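Phosphoheptose isomerase (Neisseria gonorrhoeae, PDB 5I01) catalyses the zinc-dependent isomerisation of sedoheptulose 7-phosphate to D-glycero-D-manno-heptose 7-phosphate, the first step of heptose biosynthesis for lipooligosaccharide. Local coordinates at residues 13-27 with 169-182. The protein carries 1 engineered substitution. Sequence-based numbering, arbitrary orientation.
Sequences HFAESIRAKQEAEKI and PHPRTARIQENHIL. With ZN (zinc ion), chain H.
The Arg175 guanidinium has the His13 carbonyl oxygen over the centre of one face and Ala174 CB above the other, displaced toward the rim, while carboxylates of Glu16 and Glu178 meet its edge. Arg175 NH2 donates to Glu16 OE1 at 2.7 Å, 8° out of the guanidinium plane, and arrives almost in line with the Glu16 CD-OE1 bond. Arg175 holds Glu178 through two nitrogens, NE to OE1 at 2.9 Å and NH1 to OE2 at 2.8 Å. Bends at its second and third torsions fold the Arg175 chain back to this position, as a knob among His13, Glu16, Ser17 and Ala20. The His13 ring stands at 86° to the Arg175 guanidinium, with Arg175 NH1 at the ring edge in a weak bond to His13 ND1; His13 NE2 bonds Asp189 of a second subunit. Glu16, Arg172, Arg175 and Glu178 form one salt-bridge network, its Arg172 NH1 to Glu16 OE1 link longer, at 3.5 Å. The His170 ring presents its edge to Glu16 OE2 and carries Pro171 CD over one face.

These side chains join helix 6-27 to helix 173-193, which follows the edge strand 164-168 of the parallel sheet in this SIS fold; the short segments cross at -54°. From the same helix Gln177 OE1 binds zinc at 2.0 Å, together with His63, Glu67 and His185 of the second subunit, so the contact borders an intersubunit metal site.

Ser17 OG donates to Glu178 OE1 at 2.9 Å, reaching it from the face opposite Arg175 NE, while Glu178 OE2 also bonds His185 of the second subunit. The Lys21 and Asn179 side chains run antiparallel, Lys21 CG beside Asn179 OD1, and Lys21 CE packs on Leu182 CD2. Ile27 CD1 meets Pro169 CG tip to tip at 3.6 Å.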
ATOM      1  N   HIS A  13      -8.574 -11.241  27.845  1.00 33.35           N
ATOM      2  CA  HIS A  13      -7.815 -11.274  26.583  1.00 33.59           C
ATOM      3  C   HIS A  13      -6.388 -11.785  26.731  1.00 33.51           C
ATOM      4  O   HIS A  13      -5.976 -12.670  25.982  1.00 33.27           O
ATOM      5  CB  HIS A  13      -7.776  -9.901  25.931  1.00 34.49           C
ATOM      6  CG  HIS A  13      -8.978  -9.604  25.105  1.00 35.78           C
ATOM      7  ND1 HIS A  13      -9.021  -9.855  23.755  1.00 36.40           N
ATOM      8  CD2 HIS A  13     -10.185  -9.090  25.432  1.00 36.49           C
ATOM      9  CE1 HIS A  13     -10.198  -9.493  23.280  1.00 37.09           C
ATOM     10  NE2 HIS A  13     -10.923  -9.028  24.280  1.00 36.25           N
ATOM     11  N   PHE A  14      -5.643 -11.202  27.673  1.00 33.93           N
ATOM     12  CA  PHE A  14      -4.303 -11.690  28.053  1.00 33.01           C
ATOM     13  C   PHE A  14      -4.299 -13.178  28.440  1.00 31.38           C
ATOM     14  O   PHE A  14      -3.492 -13.961  27.916  1.00 31.07           O
ATOM     15  CB  PHE A  14      -3.731 -10.876  29.227  1.00 34.04           C
ATOM     16  CG  PHE A  14      -3.069  -9.590  28.820  1.00 36.73           C
ATOM     17  CD1 PHE A  14      -1.750  -9.583  28.368  1.00 37.66           C
ATOM     18  CD2 PHE A  14      -3.746  -8.378  28.910  1.00 38.57           C
ATOM     19  CE1 PHE A  14      -1.130  -8.394  28.000  1.00 38.04           C
ATOM     20  CE2 PHE A  14      -3.133  -7.188  28.542  1.00 39.13           C
ATOM     21  CZ  PHE A  14      -1.821  -7.195  28.090  1.00 39.04           C
ATOM     22  N   ALA A  15      -5.191 -13.557  29.355  1.00 29.01           N
ATOM     23  CA  ALA A  15      -5.256 -14.946  29.832  1.00 29.41           C
ATOM     24  C   ALA A  15      -5.576 -15.895  28.687  1.00 29.27           C
ATOM     25  O   ALA A  15      -4.903 -16.918  28.521  1.00 29.28           O
ATOM     26  CB  ALA A  15      -6.267 -15.105  30.963  1.00 28.59           C
ATOM     27  N   GLU A  16      -6.566 -15.530  27.878  1.00 30.21           N
ATOM     28  CA  GLU A  16      -6.908 -16.318  26.698  1.00 31.85           C
ATOM     29  C   GLU A  16      -5.727 -16.431  25.727  1.00 30.30           C
ATOM     30  O   GLU A  16      -5.469 -17.519  25.202  1.00 28.71           O
ATOM     31  CB  GLU A  16      -8.149 -15.762  25.987  1.00 35.54           C
ATOM     32  CG  GLU A  16      -8.794 -16.765  25.030  1.00 39.92           C
ATOM     33  CD  GLU A  16      -9.899 -16.179  24.164  1.00 43.00           C
ATOM     34  OE1 GLU A  16      -9.786 -15.003  23.765  1.00 45.20           O
ATOM     35  OE2 GLU A  16     -10.872 -16.908  23.856  1.00 45.96           O
ATOM     36  N   SER A  17      -5.006 -15.327  25.508  1.00 30.76           N
ATOM     37  CA  SER A  17      -3.839 -15.314  24.604  1.00 31.21           C
ATOM     38  C   SER A  17      -2.685 -16.164  25.133  1.00 29.96           C
ATOM     39  O   SER A  17      -2.028 -16.859  24.371  1.00 28.13           O
ATOM     40  CB  SER A  17      -3.350 -13.884  24.347  1.00 33.08           C
ATOM     41  OG  SER A  17      -2.381 -13.857  23.296  1.00 34.98           O
ATOM     42  N   ILE A  18      -2.444 -16.099  26.438  1.00 30.99           N
ATOM     43  CA  ILE A  18      -1.490 -17.005  27.087  1.00 32.45           C
ATOM     44  C   ILE A  18      -1.914 -18.474  26.899  1.00 33.79           C
ATOM     45  O   ILE A  18      -1.117 -19.271  26.399  1.00 34.61           O
ATOM     46  CB  ILE A  18      -1.283 -16.650  28.583  1.00 32.41           C
ATOM     47  CG1 ILE A  18      -0.502 -15.330  28.699  1.00 31.43           C
ATOM     48  CG2 ILE A  18      -0.537 -17.758  29.323  1.00 32.08           C
ATOM     49  CD1 ILE A  18      -0.736 -14.585  29.999  1.00 31.43           C
ATOM     50  N   ARG A  19      -3.158 -18.818  27.265  1.00 34.17           N
ATOM     51  CA  ARG A  19      -3.674 -20.198  27.091  1.00 34.88           C
ATOM     52  C   ARG A  19      -3.483 -20.710  25.671  1.00 33.75           C
ATOM     53  O   ARG A  19      -3.039 -21.840  25.475  1.00 33.97           O
ATOM     54  CB  ARG A  19      -5.169 -20.307  27.432  1.00 35.90           C
ATOM     55  CG  ARG A  19      -5.509 -20.207  28.912  1.00 36.21           C
ATOM     56  CD  ARG A  19      -6.829 -20.883  29.230  1.00 36.07           C
ATOM     57  NE  ARG A  19      -7.947 -20.407  28.412  1.00 36.24           N
ATOM     58  CZ  ARG A  19      -8.598 -19.252  28.573  1.00 35.88           C
ATOM     59  NH1 ARG A  19      -8.256 -18.374  29.522  1.00 35.46           N
ATOM     60  NH2 ARG A  19      -9.613 -18.971  27.765  1.00 35.34           N
ATOM     61  N   ALA A  20      -3.823 -19.867  24.695  1.00 34.02           N
ATOM     62  CA  ALA A  20      -3.711 -20.211  23.268  1.00 33.38           C
ATOM     63  C   ALA A  20      -2.295 -20.549  22.842  1.00 33.43           C
ATOM     64  O   ALA A  20      -2.093 -21.460  22.050  1.00 33.58           O
ATOM     65  CB  ALA A  20      -4.260 -19.096  22.404  1.00 31.59           C
ATOM     66  N   LYS A  21      -1.324 -19.818  23.379  1.00 35.72           N
ATOM     67  CA  LYS A  21       0.079 -20.042  23.045  1.00 37.90           C
ATOM     68  C   LYS A  21       0.677 -21.249  23.755  1.00 36.09           C
ATOM     69  O   LYS A  21       1.532 -21.918  23.195  1.00 34.63           O
ATOM     70  CB  LYS A  21       0.918 -18.782  23.302  1.00 42.48           C
ATOM     71  CG  LYS A  21       0.768 -17.740  22.204  1.00 46.10           C
ATOM     72  CD  LYS A  21       1.786 -16.622  22.342  1.00 50.68           C
ATOM     73  CE  LYS A  21       1.768 -15.708  21.127  1.00 52.96           C
ATOM     74  NZ  LYS A  21       0.420 -15.134  20.859  1.00 56.27           N
ATOM     75  N   GLN A  22       0.228 -21.529  24.974  1.00 36.20           N
ATOM     76  CA  GLN A  22       0.640 -22.747  25.680  1.00 36.85           C
ATOM     77  C   GLN A  22       0.221 -24.045  24.953  1.00 39.88           C
ATOM     78  O   GLN A  22       0.958 -25.032  24.973  1.00 39.41           O
ATOM     79  CB  GLN A  22       0.126 -22.725  27.122  1.00 35.55           C
ATOM     80  CG  GLN A  22       0.843 -21.694  27.981  1.00 35.22           C
ATOM     81  CD  GLN A  22       0.273 -21.550  29.385  1.00 35.30           C
ATOM     82  OE1 GLN A  22      -0.942 -21.528  29.585  1.00 33.89           O
ATOM     83  NE2 GLN A  22       1.159 -21.430  30.367  1.00 36.29           N
ATOM     84  N   GLU A  23      -0.941 -24.031  24.300  1.00 44.30           N
ATOM     85  CA  GLU A  23      -1.424 -25.189  23.535  1.00 47.62           C
ATOM     86  C   GLU A  23      -0.704 -25.346  22.204  1.00 47.43           C
ATOM     87  O   GLU A  23      -0.296 -26.445  21.843  1.00 48.08           O
ATOM     88  CB  GLU A  23      -2.933 -25.090  23.289  1.00 50.43           C
ATOM     89  CG  GLU A  23      -3.781 -25.101  24.561  1.00 55.17           C
ATOM     90  CD  GLU A  23      -3.644 -26.380  25.383  1.00 57.52           C
ATOM     91  OE1 GLU A  23      -3.529 -27.484  24.794  1.00 57.69           O
ATOM     92  OE2 GLU A  23      -3.663 -26.273  26.629  1.00 58.89           O
ATOM     93  N   ALA A  24      -0.557 -24.250  21.468  1.00 47.96           N
ATOM     94  CA  ALA A  24       0.195 -24.268  20.204  1.00 47.86           C
ATOM     95  C   ALA A  24       1.655 -24.694  20.403  1.00 47.33           C
ATOM     96  O   ALA A  24       2.237 -25.308  19.521  1.00 46.59           O
ATOM     97  CB  ALA A  24       0.126 -22.911  19.517  1.00 49.22           C
ATOM     98  N   GLU A  25       2.224 -24.348  21.560  1.00 48.27           N
ATOM     99  CA  GLU A  25       3.560 -24.784  21.989  1.00 49.41           C
ATOM    100  C   GLU A  25       3.718 -26.313  21.987  1.00 51.07           C
ATOM    101  O   GLU A  25       4.794 -26.823  21.691  1.00 50.40           O
ATOM    102  CB  GLU A  25       3.836 -24.230  23.398  1.00 50.60           C
ATOM    103  CG  GLU A  25       5.229 -24.418  23.992  1.00 52.48           C
ATOM    104  CD  GLU A  25       5.303 -23.958  25.454  1.00 54.27           C
ATOM    105  OE1 GLU A  25       4.357 -24.243  26.232  1.00 57.30           O
ATOM    106  OE2 GLU A  25       6.305 -23.319  25.843  1.00 50.62           O
ATOM    107  N   LYS A  26       2.652 -27.037  22.322  1.00 53.31           N
ATOM    108  CA  LYS A  26       2.689 -28.504  22.337  1.00 54.25           C
ATOM    109  C   LYS A  26       2.746 -29.136  20.937  1.00 52.30           C
ATOM    110  O   LYS A  26       3.367 -30.179  20.770  1.00 55.43           O
ATOM    111  CB  LYS A  26       1.496 -29.075  23.123  1.00 56.59           C
ATOM    112  CG  LYS A  26       1.522 -28.710  24.601  1.00 59.61           C
ATOM    113  CD  LYS A  26       0.322 -29.225  25.380  1.00 61.24           C
ATOM    114  CE  LYS A  26       0.387 -28.717  26.817  1.00 65.23           C
ATOM    115  NZ  LYS A  26      -0.607 -29.343  27.741  1.00 68.23           N
ATOM    116  N   ILE A  27       2.118 -28.513  19.941  1.00 48.58           N
ATOM    117  CA  ILE A  27       1.898 -29.163  18.637  1.00 45.64           C
ATOM    118  C   ILE A  27       2.430 -28.443  17.373  1.00 44.24           C
ATOM    119  O   ILE A  27       2.290 -28.980  16.276  1.00 43.91           O
ATOM    120  CB  ILE A  27       0.394 -29.478  18.458  1.00 45.69           C
ATOM    121  CG1 ILE A  27      -0.459 -28.196  18.392  1.00 45.02           C
ATOM    122  CG2 ILE A  27      -0.100 -30.372  19.591  1.00 46.57           C
ATOM    123  CD1 ILE A  27      -1.639 -28.300  17.448  1.00 44.95           C
ATOM    124  N   PRO A 169      -4.782 -24.366  16.656  1.00 34.39           N
ATOM    125  CA  PRO A 169      -6.050 -24.988  17.044  1.00 35.09           C
ATOM    126  C   PRO A 169      -6.806 -24.111  18.044  1.00 34.97           C
ATOM    127  O   PRO A 169      -6.729 -24.318  19.256  1.00 39.62           O
ATOM    128  CB  PRO A 169      -5.595 -26.313  17.655  1.00 34.82           C
ATOM    129  CG  PRO A 169      -4.301 -25.968  18.311  1.00 35.14           C
ATOM    130  CD  PRO A 169      -3.661 -24.908  17.447  1.00 34.77           C
ATOM    131  N   HIS A 170      -7.501 -23.108  17.525  1.00 33.59           N
ATOM    132  CA  HIS A 170      -8.247 -22.170  18.361  1.00 32.17           C
ATOM    133  C   HIS A 170      -9.433 -21.603  17.590  1.00 31.75           C
ATOM    134  O   HIS A 170      -9.332 -21.424  16.386  1.00 33.04           O
ATOM    135  CB  HIS A 170      -7.338 -21.044  18.871  1.00 31.11           C
ATOM    136  CG  HIS A 170      -7.846 -20.403  20.122  1.00 31.52           C
ATOM    137  ND1 HIS A 170      -8.726 -19.348  20.100  1.00 32.27           N
ATOM    138  CD2 HIS A 170      -7.662 -20.708  21.428  1.00 31.11           C
ATOM    139  CE1 HIS A 170      -9.049 -19.014  21.337  1.00 31.98           C
ATOM    140  NE2 HIS A 170      -8.404 -19.814  22.163  1.00 31.75           N
ATOM    141  N   PRO A 171     -10.573 -21.366  18.267  1.00 31.84           N
ATOM    142  CA  PRO A 171     -11.740 -20.822  17.563  1.00 32.80           C
ATOM    143  C   PRO A 171     -11.669 -19.333  17.164  1.00 33.65           C
ATOM    144  O   PRO A 171     -12.132 -18.955  16.088  1.00 33.89           O
ATOM    145  CB  PRO A 171     -12.880 -21.027  18.576  1.00 32.04           C
ATOM    146  CG  PRO A 171     -12.217 -21.088  19.896  1.00 31.77           C
ATOM    147  CD  PRO A 171     -10.939 -21.819  19.623  1.00 31.73           C
ATOM    148  N   ARG A 172     -11.160 -18.498  18.058  1.00 34.96           N
ATOM    149  CA  ARG A 172     -11.178 -17.041  17.882  1.00 36.34           C
ATOM    150  C   ARG A 172     -10.073 -16.462  16.956  1.00 34.90           C
ATOM    151  O   ARG A 172      -8.863 -16.650  17.170  1.00 33.76           O
ATOM    152  CB  ARG A 172     -11.165 -16.368  19.256  1.00 38.58           C
ATOM    153  CG  ARG A 172     -11.801 -14.998  19.284  1.00 42.96           C
ATOM    154  CD  ARG A 172     -11.981 -14.514  20.713  1.00 47.58           C
ATOM    155  NE  ARG A 172     -12.305 -13.088  20.797  1.00 50.88           N
ATOM    156  CZ  ARG A 172     -12.625 -12.443  21.918  1.00 50.98           C
ATOM    157  NH1 ARG A 172     -12.670 -13.082  23.081  1.00 49.54           N
ATOM    158  NH2 ARG A 172     -12.903 -11.143  21.874  1.00 53.62           N
ATOM    159  N   THR A 173     -10.536 -15.753  15.929  1.00 33.19           N
ATOM    160  CA  THR A 173      -9.707 -15.048  14.946  1.00 31.25           C
ATOM    161  C   THR A 173      -8.552 -14.227  15.532  1.00 29.39           C
ATOM    162  O   THR A 173      -7.413 -14.354  15.096  1.00 27.01           O
ATOM    163  CB  THR A 173     -10.611 -14.108  14.130  1.00 32.15           C
ATOM    164  OG1 THR A 173     -11.752 -14.851  13.677  1.00 34.87           O
ATOM    165  CG2 THR A 173      -9.870 -13.517  12.918  1.00 32.38           C
ATOM    166  N   ALA A 174      -8.864 -13.384  16.516  1.00 27.82           N
ATOM    167  CA  ALA A 174      -7.866 -12.570  17.192  1.00 27.15           C
ATOM    168  C   ALA A 174      -6.727 -13.413  17.788  1.00 27.37           C
ATOM    169  O   ALA A 174      -5.563 -13.079  17.622  1.00 28.18           O
ATOM    170  CB  ALA A 174      -8.522 -11.708  18.263  1.00 26.45           C
ATOM    171  N   ARG A 175      -7.054 -14.522  18.441  1.00 27.77           N
ATOM    172  CA  ARG A 175      -6.020 -15.406  19.005  1.00 28.38           C
ATOM    173  C   ARG A 175      -5.199 -16.104  17.913  1.00 29.10           C
ATOM    174  O   ARG A 175      -4.007 -16.345  18.083  1.00 29.57           O
ATOM    175  CB  ARG A 175      -6.652 -16.459  19.914  1.00 28.26           C
ATOM    176  CG  ARG A 175      -7.450 -15.885  21.079  1.00 28.01           C
ATOM    177  CD  ARG A 175      -6.566 -15.205  22.095  1.00 28.50           C
ATOM    178  NE  ARG A 175      -6.329 -13.799  21.811  1.00 29.01           N
ATOM    179  CZ  ARG A 175      -7.189 -12.803  22.039  1.00 30.35           C
ATOM    180  NH1 ARG A 175      -6.836 -11.553  21.744  1.00 30.78           N
ATOM    181  NH2 ARG A 175      -8.392 -13.025  22.556  1.00 31.45           N
ATOM    182  N   ILE A 176      -5.839 -16.421  16.791  1.00 30.10           N
ATOM    183  CA  ILE A 176      -5.160 -17.071  15.671  1.00 30.16           C
ATOM    184  C   ILE A 176      -4.133 -16.125  15.029  1.00 30.64           C
ATOM    185  O   ILE A 176      -2.994 -16.530  14.813  1.00 31.89           O
ATOM    186  CB  ILE A 176      -6.166 -17.593  14.621  1.00 29.39           C
ATOM    187  CG1 ILE A 176      -7.049 -18.688  15.231  1.00 30.24           C
ATOM    188  CG2 ILE A 176      -5.441 -18.156  13.406  1.00 28.86           C
ATOM    189  CD1 ILE A 176      -8.411 -18.791  14.590  1.00 31.53           C
ATOM    190  N   GLN A 177      -4.530 -14.885  14.741  1.00 30.76           N
ATOM    191  CA  GLN A 177      -3.600 -13.865  14.219  1.00 32.58           C
ATOM    192  C   GLN A 177      -2.376 -13.701  15.120  1.00 31.65           C
ATOM    193  O   GLN A 177      -1.257 -13.665  14.634  1.00 31.10           O
ATOM    194  CB  GLN A 177      -4.292 -12.503  14.034  1.00 33.38           C
ATOM    195  CG  GLN A 177      -5.116 -12.398  12.757  1.00 36.33           C
ATOM    196  CD  GLN A 177      -6.171 -11.277  12.767  1.00 39.31           C
ATOM    197  OE1 GLN A 177      -6.256 -10.457  13.697  1.00 39.95           O
ATOM    198  NE2 GLN A 177      -6.993 -11.248  11.715  1.00 39.91           N
ATOM    199  N   GLU A 178      -2.600 -13.626  16.430  1.00 32.51           N
ATOM    200  CA  GLU A 178      -1.524 -13.421  17.408  1.00 32.96           C
ATOM    201  C   GLU A 178      -0.520 -14.572  17.441  1.00 34.03           C
ATOM    202  O   GLU A 178       0.676 -14.335  17.611  1.00 35.72           O
ATOM    203  CB  GLU A 178      -2.104 -13.204  18.797  1.00 32.82           C
ATOM    204  CG  GLU A 178      -2.862 -11.892  18.924  1.00 33.92           C
ATOM    205  CD  GLU A 178      -3.855 -11.872  20.078  1.00 35.22           C
ATOM    206  OE1 GLU A 178      -3.788 -12.767  20.961  1.00 34.51           O
ATOM    207  OE2 GLU A 178      -4.717 -10.950  20.098  1.00 35.01           O
ATOM    208  N   ASN A 179      -1.014 -15.806  17.300  1.00 34.06           N
ATOM    209  CA  ASN A 179      -0.152 -16.987  17.140  1.00 34.63           C
ATOM    210  C   ASN A 179       0.566 -16.983  15.771  1.00 32.61           C
ATOM    211  O   ASN A 179       1.720 -17.392  15.673  1.00 32.66           O
ATOM    212  CB  ASN A 179      -0.945 -18.299  17.328  1.00 35.77           C
ATOM    213  CG  ASN A 179      -1.241 -18.602  18.781  1.00 38.46           C
ATOM    214  OD1 ASN A 179      -0.721 -19.563  19.352  1.00 42.49           O
ATOM    215  ND2 ASN A 179      -2.067 -17.774  19.395  1.00 40.26           N
ATOM    216  N   HIS A 180      -0.115 -16.535  14.724  1.00 30.24           N
ATOM    217  CA  HIS A 180       0.496 -16.452  13.404  1.00 29.43           C
ATOM    218  C   HIS A 180       1.761 -15.581  13.382  1.00 29.19           C
ATOM    219  O   HIS A 180       2.768 -15.960  12.766  1.00 26.71           O
ATOM    220  CB  HIS A 180      -0.507 -15.941  12.359  1.00 29.30           C
ATOM    221  CG  HIS A 180      -1.480 -16.973  11.881  1.00 28.66           C
ATOM    222  ND1 HIS A 180      -2.562 -16.656  11.088  1.00 28.68           N
ATOM    223  CD2 HIS A 180      -1.529 -18.312  12.067  1.00 28.11           C
ATOM    224  CE1 HIS A 180      -3.238 -17.756  10.809  1.00 28.18           C
ATOM    225  NE2 HIS A 180      -2.634 -18.772  11.398  1.00 28.76           N
ATOM    226  N   ILE A 181       1.708 -14.426  14.041  1.00 28.84           N
ATOM    227  CA  ILE A 181       2.851 -13.511  14.031  1.00 30.70           C
ATOM    228  C   ILE A 181       4.016 -14.064  14.857  1.00 29.73           C
ATOM    229  O   ILE A 181       5.167 -13.875  14.484  1.00 28.94           O
ATOM    230  CB  ILE A 181       2.469 -12.052  14.428  1.00 32.72           C
ATOM    231  CG1 ILE A 181       3.564 -11.080  14.001  1.00 35.14           C
ATOM    232  CG2 ILE A 181       2.193 -11.893  15.914  1.00 32.51           C
ATOM    233  CD1 ILE A 181       3.710 -10.985  12.489  1.00 37.87           C
ATOM    234  N   LEU A 182       3.709 -14.750  15.961  1.00 28.43           N
ATOM    235  CA  LEU A 182       4.712 -15.500  16.704  1.00 28.81           C
ATOM    236  C   LEU A 182       5.384 -16.527  15.784  1.00 29.32           C
ATOM    237  O   LEU A 182       6.612 -16.580  15.718  1.00 28.12           O
ATOM    238  CB  LEU A 182       4.093 -16.192  17.936  1.00 29.82           C
ATOM    239  CG  LEU A 182       4.943 -17.244  18.672  1.00 30.23           C
ATOM    240  CD1 LEU A 182       6.275 -16.656  19.115  1.00 30.99           C
ATOM    241  CD2 LEU A 182       4.200 -17.823  19.862  1.00 30.67           C
TER
HETATM  242 ZN    ZN H 301      -7.056  -8.665  14.109  1.00 49.15          ZN